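Local atomic coordinates of NanU sialic acid binding protein (Bacteroides fragilis, PDB entry 4L7T), a protein that binds sialic acid with high affinity at the outer membrane and, as a SusD-like protein, probably works alongside NanO in its uptake. Residues N28-E33 / I110-E115; A34-F39 / T117-A122; G42-L47 / R201-M206. All blocks are in the same frame, centred on the assembly; numbering follows the deposited sequence.

Contact 1: N28-E33 / I110-E115; sequences NYWKTE and IAKTKE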
loop_
_atom_site.group_PDB
_atom_site.type_symbol
_atom_site.label_atom_id
_atom_site.label_comp_id
_atom_site.label_asym_id
_atom_site.label_seq_id
_atom_site.Cartn_x
_atom_site.Cartn_y
_atom_site.Cartn_z
ATOM N N ASN A 28 10.545 -30.869 -17.350
ATOM C CA ASN A 28 9.261 -31.567 -17.200
ATOM C C ASN A 28 8.224 -30.732 -16.503
ATOM O O ASN A 28 7.040 -31.089 -16.478
ATOM C CB ASN A 28 9.449 -32.955 -16.528
ATOM C CG ASN A 28 10.267 -32.885 -15.204
ATOM O OD1 ASN A 28 11.458 -32.508 -15.175
ATOM N ND2 ASN A 28 9.617 -33.223 -14.128
ATOM N N TYR A 29 8.672 -29.623 -15.873
ATOM C CA TYR A 29 7.713 -28.741 -15.181
ATOM C C TYR A 29 7.315 -27.599 -16.070
ATOM O O TYR A 29 6.562 -26.740 -15.626
ATOM C CB TYR A 29 8.233 -28.190 -13.796
ATOM C CG TYR A 29 8.650 -29.310 -12.875
ATOM C CD1 TYR A 29 7.704 -30.225 -12.418
ATOM C CD2 TYR A 29 10.006 -29.491 -12.526
ATOM C CE1 TYR A 29 8.081 -31.319 -11.621
ATOM C CE2 TYR A 29 10.405 -30.578 -11.707
ATOM C CZ TYR A 29 9.425 -31.467 -11.246
ATOM O OH TYR A 29 9.760 -32.554 -10.449
ATOM N N TRP A 30 7.826 -27.579 -17.296
ATOM C CA TRP A 30 7.405 -26.536 -18.264
ATOM C C TRP A 30 6.887 -27.114 -19.599
ATOM O O TRP A 30 7.214 -26.567 -20.649
ATOM C CB TRP A 30 8.605 -25.646 -18.535
ATOM C CG TRP A 30 9.182 -25.138 -17.207
ATOM C CD1 TRP A 30 10.094 -25.777 -16.367
ATOM C CD2 TRP A 30 8.830 -23.900 -16.542
ATOM N NE1 TRP A 30 10.340 -24.992 -15.252
ATOM C CE2 TRP A 30 9.605 -23.829 -15.344
ATOM C CE3 TRP A 30 7.964 -22.843 -16.860
ATOM C CZ2 TRP A 30 9.499 -22.740 -14.430
ATOM C CZ3 TRP A 30 7.891 -21.736 -15.983
ATOM C CH2 TRP A 30 8.643 -21.709 -14.768
ATOM N N LYS A 31 6.130 -28.190 -19.534
ATOM C CA LYS A 31 5.711 -28.888 -20.794
ATOM C C LYS A 31 4.343 -28.489 -21.280
ATOM O O LYS A 31 4.016 -28.784 -22.439
ATOM C CB LYS A 31 5.646 -30.417 -20.559
ATOM C CG LYS A 31 6.954 -31.084 -20.323
ATOM C CD LYS A 31 7.913 -30.856 -21.430
ATOM C CE LYS A 31 9.198 -31.659 -21.236
ATOM N NZ LYS A 31 9.890 -31.846 -22.536
ATOM N N THR A 32 3.533 -27.836 -20.450
ATOM C CA THR A 32 2.132 -27.558 -20.798
ATOM C C THR A 32 1.821 -26.137 -20.419
ATOM O O THR A 32 2.455 -25.582 -19.514
ATOM C CB THR A 32 1.089 -28.486 -20.129
ATOM O OG1 THR A 32 1.024 -28.249 -18.697
ATOM C CG2 THR A 32 1.462 -29.967 -20.338
ATOM N N GLU A 33 0.868 -25.535 -21.126
ATOM C CA GLU A 33 0.295 -24.274 -20.646
ATOM C C GLU A 33 -0.170 -24.334 -19.158
ATOM O O GLU A 33 0.022 -23.335 -18.386
ATOM C CB GLU A 33 -0.902 -23.910 -21.517
ATOM C CG GLU A 33 -1.255 -22.421 -21.361
ATOM C CD GLU A 33 -2.185 -22.096 -20.227
ATOM O OE1 GLU A 33 -2.979 -22.970 -19.722
ATOM O OE2 GLU A 33 -2.133 -20.876 -19.810
ATOM N N ILE A 110 10.182 -15.460 -16.624
ATOM C CA ILE A 110 10.519 -14.727 -17.795
ATOM C C ILE A 110 11.350 -15.529 -18.800
ATOM O O ILE A 110 11.040 -15.495 -20.003
ATOM C CB ILE A 110 11.193 -13.367 -17.454
ATOM C CG1 ILE A 110 10.128 -12.506 -16.772
ATOM C CG2 ILE A 110 11.781 -12.744 -18.684
ATOM C CD1 ILE A 110 10.723 -11.179 -16.146
ATOM N N ALA A 111 12.429 -16.207 -18.324
ATOM C CA ALA A 111 13.277 -16.966 -19.256
ATOM C C ALA A 111 12.450 -18.145 -19.803
ATOM O O ALA A 111 12.504 -18.409 -20.996
ATOM C CB ALA A 111 14.521 -17.521 -18.527
ATOM N N LYS A 112 11.664 -18.793 -18.973
ATOM C CA LYS A 112 10.940 -20.016 -19.463
ATOM C C LYS A 112 9.905 -19.604 -20.510
ATOM O O LYS A 112 9.732 -20.291 -21.570
ATOM C CB LYS A 112 10.239 -20.811 -18.363
ATOM C CG LYS A 112 11.231 -21.592 -17.415
ATOM C CD LYS A 112 12.128 -22.602 -18.172
ATOM C CE LYS A 112 12.884 -23.459 -17.153
ATOM N NZ LYS A 112 13.744 -24.530 -17.859
ATOM N N THR A 113 9.223 -18.485 -20.249
ATOM C CA THR A 113 8.238 -17.996 -21.230
ATOM C C THR A 113 8.854 -17.502 -22.486
ATOM O O THR A 113 8.271 -17.722 -23.584
ATOM C CB THR A 113 7.416 -16.869 -20.515
ATOM O OG1 THR A 113 6.845 -17.426 -19.352
ATOM C CG2 THR A 113 6.250 -16.372 -21.417
ATOM N N LYS A 114 9.974 -16.811 -22.430
ATOM C CA LYS A 114 10.634 -16.430 -23.677
ATOM C C LYS A 114 11.099 -17.634 -24.547
ATOM O O LYS A 114 11.144 -17.520 -25.778
ATOM C CB LYS A 114 11.809 -15.464 -23.461
ATOM C CG LYS A 114 11.368 -14.086 -22.937
ATOM C CD LYS A 114 12.600 -13.249 -22.682
ATOM C CE LYS A 114 12.276 -11.769 -22.501
ATOM N NZ LYS A 114 11.389 -11.107 -23.561
ATOM N N GLU A 115 11.381 -18.761 -23.889
ATOM C CA GLU A 115 11.970 -19.956 -24.542
ATOM C C GLU A 115 10.948 -20.997 -25.012
ATOM O O GLU A 115 11.316 -21.967 -25.686
ATOM C CB GLU A 115 12.870 -20.726 -23.522
ATOM C CG GLU A 115 14.135 -19.949 -23.161
ATOM C CD GLU A 115 14.850 -20.402 -21.828
ATOM O OE1 GLU A 115 14.393 -21.375 -21.148
ATOM O OE2 GLU A 115 15.860 -19.725 -21.463
#
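The indole of W30 lies flat against the side chain of K112, and this one pair makes the contact between the loop 28-33 and the last turns of helix 99-115. Along 110-115, I110 comes first and faces helix 121-146 instead. K112 follows and spreads its carbons over one face of the indole. Its CB meets the benzo half, 3.4 Å from W30 CE3. K112 CG then stands over the middle of the W30 six-membered ring, 3.3 Å from the centroid and only 6° off the ring normal, a close CH-pi contact. A bend at chi2 (-59°) carries the rest of the chain across toward the pyrrole half, where K112 CE comes within 3.5 Å of W30 NE1. The ammonium adds a cation-pi interaction, with K112 NZ 4.5 Å from the centroid of the W30 five-membered ring and 26° off its normal. Aliphatic packing and cation-pi thus share one ring face, joining the segment that leads into helix 33-48 to helix 99-115 in the N-terminal helical part of a SusD-family protein, a region whose sequence family belongs to the TPR clan. The polar ends of both side chains are held by the preceding chain: W30 NE1 bonds to the carbonyl of I24 and K112 NZ to that of A25, which limits rotation of the indole and keeps the ammonium beside it. T113 comes next; its side chain packs on F36, whose ring also meets W30 edge-to-face, while OG1 bonds back to the M109 carbonyl.

Contact 2: A34-F39 / T117-A122; sequences AQFSTF and TVLSEA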
loop_
_atom_site.group_PDB
_atom_site.type_symbol
_atom_site.label_atom_id
_atom_site.label_comp_id
_atom_site.label_asym_id
_atom_site.label_seq_id
_atom_site.Cartn_x
_atom_site.Cartn_y
_atom_site.Cartn_z
ATOM N N ALA A 34 -0.794 -25.438 -18.733
ATOM C CA ALA A 34 -1.335 -25.522 -17.376
ATOM C C ALA A 34 -0.243 -25.398 -16.324
ATOM O O ALA A 34 -0.456 -24.768 -15.276
ATOM C CB ALA A 34 -2.130 -26.798 -17.165
ATOM N N GLN A 35 0.902 -25.968 -16.609
ATOM C CA GLN A 35 2.127 -25.732 -15.770
ATOM C C GLN A 35 2.575 -24.232 -15.653
ATOM O O GLN A 35 2.914 -23.768 -14.519
ATOM C CB GLN A 35 3.300 -26.609 -16.253
ATOM C CG GLN A 35 3.052 -28.130 -15.954
ATOM C CD GLN A 35 4.131 -29.002 -16.611
ATOM O OE1 GLN A 35 4.557 -28.766 -17.729
ATOM N NE2 GLN A 35 4.660 -29.984 -15.826
ATOM N N PHE A 36 2.628 -23.505 -16.789
ATOM C CA PHE A 36 2.985 -22.083 -16.764
ATOM C C PHE A 36 1.907 -21.341 -15.951
ATOM O O PHE A 36 2.250 -20.445 -15.138
ATOM C CB PHE A 36 3.039 -21.480 -18.179
ATOM C CG PHE A 36 4.340 -21.695 -18.912
ATOM C CD1 PHE A 36 5.402 -20.764 -18.934
ATOM C CD2 PHE A 36 4.512 -22.912 -19.633
ATOM C CE1 PHE A 36 6.572 -20.955 -19.666
ATOM C CE2 PHE A 36 5.647 -23.168 -20.346
ATOM C CZ PHE A 36 6.744 -22.217 -20.366
ATOM N N SER A 37 0.635 -21.665 -16.127
ATOM C CA SER A 37 -0.387 -21.056 -15.283
ATOM C C SER A 37 -0.090 -21.293 -13.777
ATOM O O SER A 37 -0.183 -20.368 -12.920
ATOM C CB SER A 37 -1.764 -21.512 -15.681
ATOM O OG SER A 37 -2.785 -20.850 -14.974
ATOM N N THR A 38 0.229 -22.540 -13.431
ATOM C CA THR A 38 0.482 -22.868 -12.032
ATOM C C THR A 38 1.612 -22.072 -11.509
ATOM O O THR A 38 1.557 -21.611 -10.331
ATOM C CB THR A 38 0.778 -24.402 -11.897
ATOM O OG1 THR A 38 -0.440 -25.061 -12.189
ATOM C CG2 THR A 38 1.068 -24.738 -10.379
ATOM N N PHE A 39 2.622 -21.840 -12.329
ATOM C CA PHE A 39 3.850 -21.142 -11.930
ATOM C C PHE A 39 3.535 -19.608 -11.741
ATOM O O PHE A 39 4.071 -18.956 -10.803
ATOM C CB PHE A 39 4.973 -21.318 -12.873
ATOM C CG PHE A 39 6.301 -20.914 -12.269
ATOM C CD1 PHE A 39 7.021 -21.854 -11.474
ATOM C CD2 PHE A 39 6.819 -19.605 -12.389
ATOM C CE1 PHE A 39 8.248 -21.501 -10.953
ATOM C CE2 PHE A 39 8.037 -19.222 -11.835
ATOM C CZ PHE A 39 8.775 -20.176 -11.098
ATOM N N THR A 117 7.928 -23.418 -26.453
ATOM C CA THR A 117 7.260 -23.746 -27.736
ATOM C C THR A 117 5.860 -24.237 -27.537
ATOM O O THR A 117 5.212 -24.749 -28.492
ATOM C CB THR A 117 8.077 -24.754 -28.530
ATOM O OG1 THR A 117 7.750 -26.048 -28.109
ATOM C CG2 THR A 117 9.524 -24.522 -28.348
ATOM N N VAL A 118 5.334 -24.090 -26.320
ATOM C CA VAL A 118 4.054 -24.671 -25.973
ATOM C C VAL A 118 2.949 -23.650 -25.802
ATOM O O VAL A 118 1.790 -24.009 -25.823
ATOM C CB VAL A 118 4.098 -25.706 -24.752
ATOM C CG1 VAL A 118 5.306 -26.633 -24.874
ATOM C CG2 VAL A 118 4.008 -24.961 -23.381
ATOM N N LEU A 119 3.292 -22.378 -25.643
ATOM C CA LEU A 119 2.211 -21.376 -25.381
ATOM C C LEU A 119 1.749 -20.654 -26.651
ATOM O O LEU A 119 2.555 -20.328 -27.483
ATOM C CB LEU A 119 2.784 -20.259 -24.406
ATOM C CG LEU A 119 3.115 -20.819 -23.002
ATOM C CD1 LEU A 119 3.850 -19.676 -22.221
ATOM C CD2 LEU A 119 1.967 -21.321 -22.204
ATOM N N SER A 120 0.489 -20.212 -26.661
ATOM C CA SER A 120 0.080 -19.243 -27.731
ATOM C C SER A 120 0.865 -17.952 -27.582
ATOM O O SER A 120 1.363 -17.640 -26.482
ATOM C CB SER A 120 -1.409 -18.979 -27.616
ATOM O OG SER A 120 -1.677 -18.133 -26.510
ATOM N N GLU A 121 1.044 -17.225 -28.681
ATOM C CA GLU A 121 1.786 -15.989 -28.679
ATOM C C GLU A 121 1.071 -14.994 -27.756
ATOM O O GLU A 121 1.753 -14.298 -26.954
ATOM C CB GLU A 121 1.959 -15.427 -30.101
ATOM C CG GLU A 121 2.712 -14.068 -30.156
ATOM C CD GLU A 121 3.237 -13.754 -31.565
ATOM O OE1 GLU A 121 2.625 -14.211 -32.538
ATOM O OE2 GLU A 121 4.277 -13.073 -31.704
ATOM N N ALA A 122 -0.256 -14.931 -27.842
ATOM C CA ALA A 122 -1.067 -14.096 -26.930
ATOM C C ALA A 122 -0.831 -14.456 -25.464
ATOM O O ALA A 122 -0.662 -13.528 -24.609
ATOM C CB ALA A 122 -2.583 -14.144 -27.303
#
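F36 of helix 33-48 points its ring at L119 and V118, two consecutive residues of the turn that leads into helix 121-146. The close part of the contact belongs to L119. Its CD1 methyl sits over the centre of one face of the F36 ring, 3.8 Å from the centroid and 13° off the normal, a well-aligned CH-pi contact. Both L119 methyls lie over this same face, CD1 at its centre and CD2 past the rim on the CB side, 4.0 Å from F36 CD2. L119 CD1 is anti to CA (chi2 172°), which puts this methyl at the far end of the side chain, over the ring; the CA atoms of F36 and L119 are 8.7 Å apart. V118 supplies the looser, solvent-facing side. A single methyl takes part, V118 CG2 at 3.9 Å from F36 CE2, and it comes in obliquely to the ring. F36 is buried, L119 is partly covered and V118 is exposed, so the contact thins from the ring centre toward solvent. In this non-helical turn the consecutive V118 and L119 both point toward F36. No hydrogen bond links the two segments; the join is wholly apolar. S120 N-caps the helix that follows, its OG bonding to G123 N. On its other approaches the F36 ring touches T113 of helix 99-115, Y127 of helix 121-146 and, edge-to-face, W30. F36 thus lies where three helices meet, with 117-120, the turn between helices 99-115 and 121-146, packed against the beginning of helix 33-48.

Contact 3: G42-L47 / R201-M206; sequences GLHALL and RYYWSM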
loop_
_atom_site.group_PDB
_atom_site.type_symbol
_atom_site.label_atom_id
_atom_site.label_comp_id
_atom_site.label_asym_id
_atom_site.label_seq_id
_atom_site.Cartn_x
_atom_site.Cartn_y
_atom_site.Cartn_z
ATOM N N GLY A 42 1.817 -19.290 -8.523
ATOM C CA GLY A 42 2.940 -19.327 -7.540
ATOM C C GLY A 42 3.665 -17.996 -7.387
ATOM O O GLY A 42 4.072 -17.624 -6.286
ATOM N N LEU A 43 3.850 -17.279 -8.465
ATOM C CA LEU A 43 4.536 -15.994 -8.377
ATOM C C LEU A 43 3.694 -15.015 -7.583
ATOM O O LEU A 43 4.262 -14.160 -6.838
ATOM C CB LEU A 43 4.785 -15.371 -9.761
ATOM C CG LEU A 43 5.811 -16.057 -10.650
ATOM C CD1 LEU A 43 5.756 -15.287 -11.914
ATOM C CD2 LEU A 43 7.288 -16.128 -10.027
ATOM N N HIS A 44 2.362 -15.099 -7.744
ATOM C CA HIS A 44 1.462 -14.146 -7.070
ATOM C C HIS A 44 1.435 -14.548 -5.603
ATOM O O HIS A 44 1.286 -13.707 -4.726
ATOM C CB HIS A 44 0.068 -14.039 -7.747
ATOM C CG HIS A 44 0.114 -13.246 -9.037
ATOM N ND1 HIS A 44 0.580 -13.778 -10.227
ATOM C CD2 HIS A 44 -0.298 -11.978 -9.321
ATOM C CE1 HIS A 44 0.503 -12.843 -11.181
ATOM N NE2 HIS A 44 -0.022 -11.741 -10.647
ATOM N N ALA A 45 1.682 -15.833 -5.323
ATOM C CA ALA A 45 1.723 -16.228 -3.931
ATOM C C ALA A 45 3.027 -15.763 -3.285
ATOM O O ALA A 45 3.032 -15.469 -2.058
ATOM C CB ALA A 45 1.508 -17.797 -3.776
ATOM N N LEU A 46 4.141 -15.716 -4.012
ATOM C CA LEU A 46 5.381 -15.172 -3.427
ATOM C C LEU A 46 5.278 -13.654 -3.199
ATOM O O LEU A 46 5.786 -13.124 -2.191
ATOM C CB LEU A 46 6.549 -15.454 -4.360
ATOM C CG LEU A 46 6.987 -16.908 -4.456
ATOM C CD1 LEU A 46 8.052 -16.911 -5.549
ATOM C CD2 LEU A 46 7.586 -17.370 -3.111
ATOM N N LEU A 47 4.656 -12.945 -4.136
ATOM C CA LEU A 47 4.417 -11.512 -3.939
ATOM C C LEU A 47 3.572 -11.277 -2.664
ATOM O O LEU A 47 3.893 -10.333 -1.870
ATOM C CB LEU A 47 3.710 -10.941 -5.198
ATOM C CG LEU A 47 3.568 -9.437 -5.225
ATOM C CD1 LEU A 47 4.891 -8.816 -5.625
ATOM C CD2 LEU A 47 2.469 -9.112 -6.254
ATOM N N ARG A 201 -8.827 -9.538 -10.725
ATOM C CA ARG A 201 -8.189 -8.320 -10.124
ATOM C C ARG A 201 -7.158 -8.655 -9.033
ATOM O O ARG A 201 -6.533 -7.729 -8.516
ATOM C CB ARG A 201 -9.248 -7.357 -9.613
ATOM C CG ARG A 201 -10.200 -6.794 -10.797
ATOM C CD ARG A 201 -11.570 -6.317 -10.269
ATOM N NE ARG A 201 -12.461 -6.115 -11.435
ATOM C CZ ARG A 201 -12.600 -4.973 -12.127
ATOM N NH1 ARG A 201 -11.906 -3.854 -11.799
ATOM N NH2 ARG A 201 -13.468 -4.926 -13.175
ATOM N N TYR A 202 -6.981 -9.970 -8.761
ATOM C CA TYR A 202 -5.910 -10.390 -7.872
ATOM C C TYR A 202 -4.720 -10.960 -8.613
ATOM O O TYR A 202 -3.832 -11.536 -7.950
ATOM C CB TYR A 202 -6.408 -11.522 -6.989
ATOM C CG TYR A 202 -7.645 -11.394 -6.214
ATOM C CD1 TYR A 202 -7.675 -10.625 -5.052
ATOM C CD2 TYR A 202 -8.775 -12.141 -6.552
ATOM C CE1 TYR A 202 -8.799 -10.564 -4.268
ATOM C CE2 TYR A 202 -9.921 -12.090 -5.752
ATOM C CZ TYR A 202 -9.911 -11.302 -4.609
ATOM O OH TYR A 202 -10.998 -11.191 -3.800
ATOM N N TYR A 203 -4.610 -10.713 -9.931
ATOM C CA TYR A 203 -3.471 -10.997 -10.771
ATOM C C TYR A 203 -3.074 -9.751 -11.481
ATOM O O TYR A 203 -3.965 -8.903 -11.814
ATOM C CB TYR A 203 -3.776 -12.142 -11.821
ATOM C CG TYR A 203 -3.798 -13.494 -11.087
ATOM C CD1 TYR A 203 -2.664 -14.270 -11.047
ATOM C CD2 TYR A 203 -4.912 -13.880 -10.389
ATOM C CE1 TYR A 203 -2.642 -15.470 -10.328
ATOM C CE2 TYR A 203 -4.898 -15.099 -9.624
ATOM C CZ TYR A 203 -3.748 -15.833 -9.597
ATOM O OH TYR A 203 -3.717 -17.042 -8.905
ATOM N N TRP A 204 -1.793 -9.649 -11.828
ATOM C CA TRP A 204 -1.327 -8.460 -12.498
ATOM C C TRP A 204 -1.968 -8.307 -13.904
ATOM O O TRP A 204 -2.331 -9.305 -14.552
ATOM C CB TRP A 204 0.217 -8.487 -12.561
ATOM C CG TRP A 204 0.810 -7.135 -12.813
ATOM C CD1 TRP A 204 1.049 -6.567 -13.998
ATOM C CD2 TRP A 204 1.176 -6.170 -11.797
ATOM N NE1 TRP A 204 1.642 -5.274 -13.815
ATOM C CE2 TRP A 204 1.751 -5.054 -12.472
ATOM C CE3 TRP A 204 1.166 -6.192 -10.403
ATOM C CZ2 TRP A 204 2.228 -3.895 -11.786
ATOM C CZ3 TRP A 204 1.653 -5.020 -9.702
ATOM C CH2 TRP A 204 2.150 -3.912 -10.404
ATOM N N SER A 205 -2.139 -7.076 -14.360
ATOM C CA SER A 205 -2.895 -6.795 -15.643
ATOM C C SER A 205 -2.316 -5.496 -16.225
ATOM O O SER A 205 -1.479 -4.823 -15.572
ATOM C CB SER A 205 -4.380 -6.606 -15.348
ATOM O OG SER A 205 -4.587 -5.430 -14.576
ATOM N N MET A 206 -2.751 -5.124 -17.432
ATOM C CA MET A 206 -2.329 -3.843 -17.978
ATOM C C MET A 206 -2.664 -2.635 -17.103
ATOM O O MET A 206 -1.803 -1.741 -16.995
ATOM C CB MET A 206 -2.966 -3.654 -19.403
ATOM C CG MET A 206 -2.513 -2.382 -20.058
ATOM S SD MET A 206 -0.753 -2.181 -20.381
ATOM C CE MET A 206 -0.802 -1.518 -22.065
#
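H44 overlaps the ring of Y203 with one face of its imidazole, and Y203 CD1 stands over the centre of that face, 3.3 Å above the plane. The contact links helix 33-48 to the loop running into helix 206-223, within the N-terminal helical region of this SusD-like protein. The two rings form neither a parallel stack nor an edge-to-face pair: their planes meet at 49°, and the centroids of the H44 and Y203 rings are 4.4 Å apart. H44 is gripped at the rim as well. The backbone N of W204 donates a nearly straight hydrogen bond to H44 NE2, 3.0 Å long with an N-H...N angle of 163°, although the donor is tilted somewhat from the imidazole plane. At the other ring nitrogen, H44 ND1 bonds to the carbonyl of N40, one turn back in the same helix. Together these bonds fix the rotation of the ring, and they are consistent with a neutral imidazole that carries its proton on ND1 and accepts at NE2. W204 adds packing through its CB, 3.8 Å from H44 NE2. A chi1 of -161°, with CG opposite the backbone N, swings the indole away from H44 to meet F269 of strand 267-271 edge-to-face and bond through NE1 to T209, and F269 itself packs on H44 along with M134 of helix 121-146. Y202 touches the histidine with its backbone, while its side chain goes elsewhere and its OH bonds to D382. H44 NE2, the acceptor of the W204 bond, also lies 3.5 Å from Y203 CA.

How the contacts relate
Contacts 1 and 2 are neighbours, their centres about 7 Å apart, and they touch where N28 O meets Q35 NE2 and K31 O meets V118 CG1. Contact 3 lies farther along helix 33-48, its centre about 15 Å from that of contact 2 and about 18 Å from that of contact 1. In chain order, 28-33, 34-39 and 42-47 come first, followed by 110-115, 117-122 and 201-206, so the three pairings cross along the sequence. Helix 33-48 and the loop before it thus meet helix 99-115, the turn into helix 121-146 and the loop before helix 206-223 in succession, tying the N-terminal helices of this SusD-like protein together.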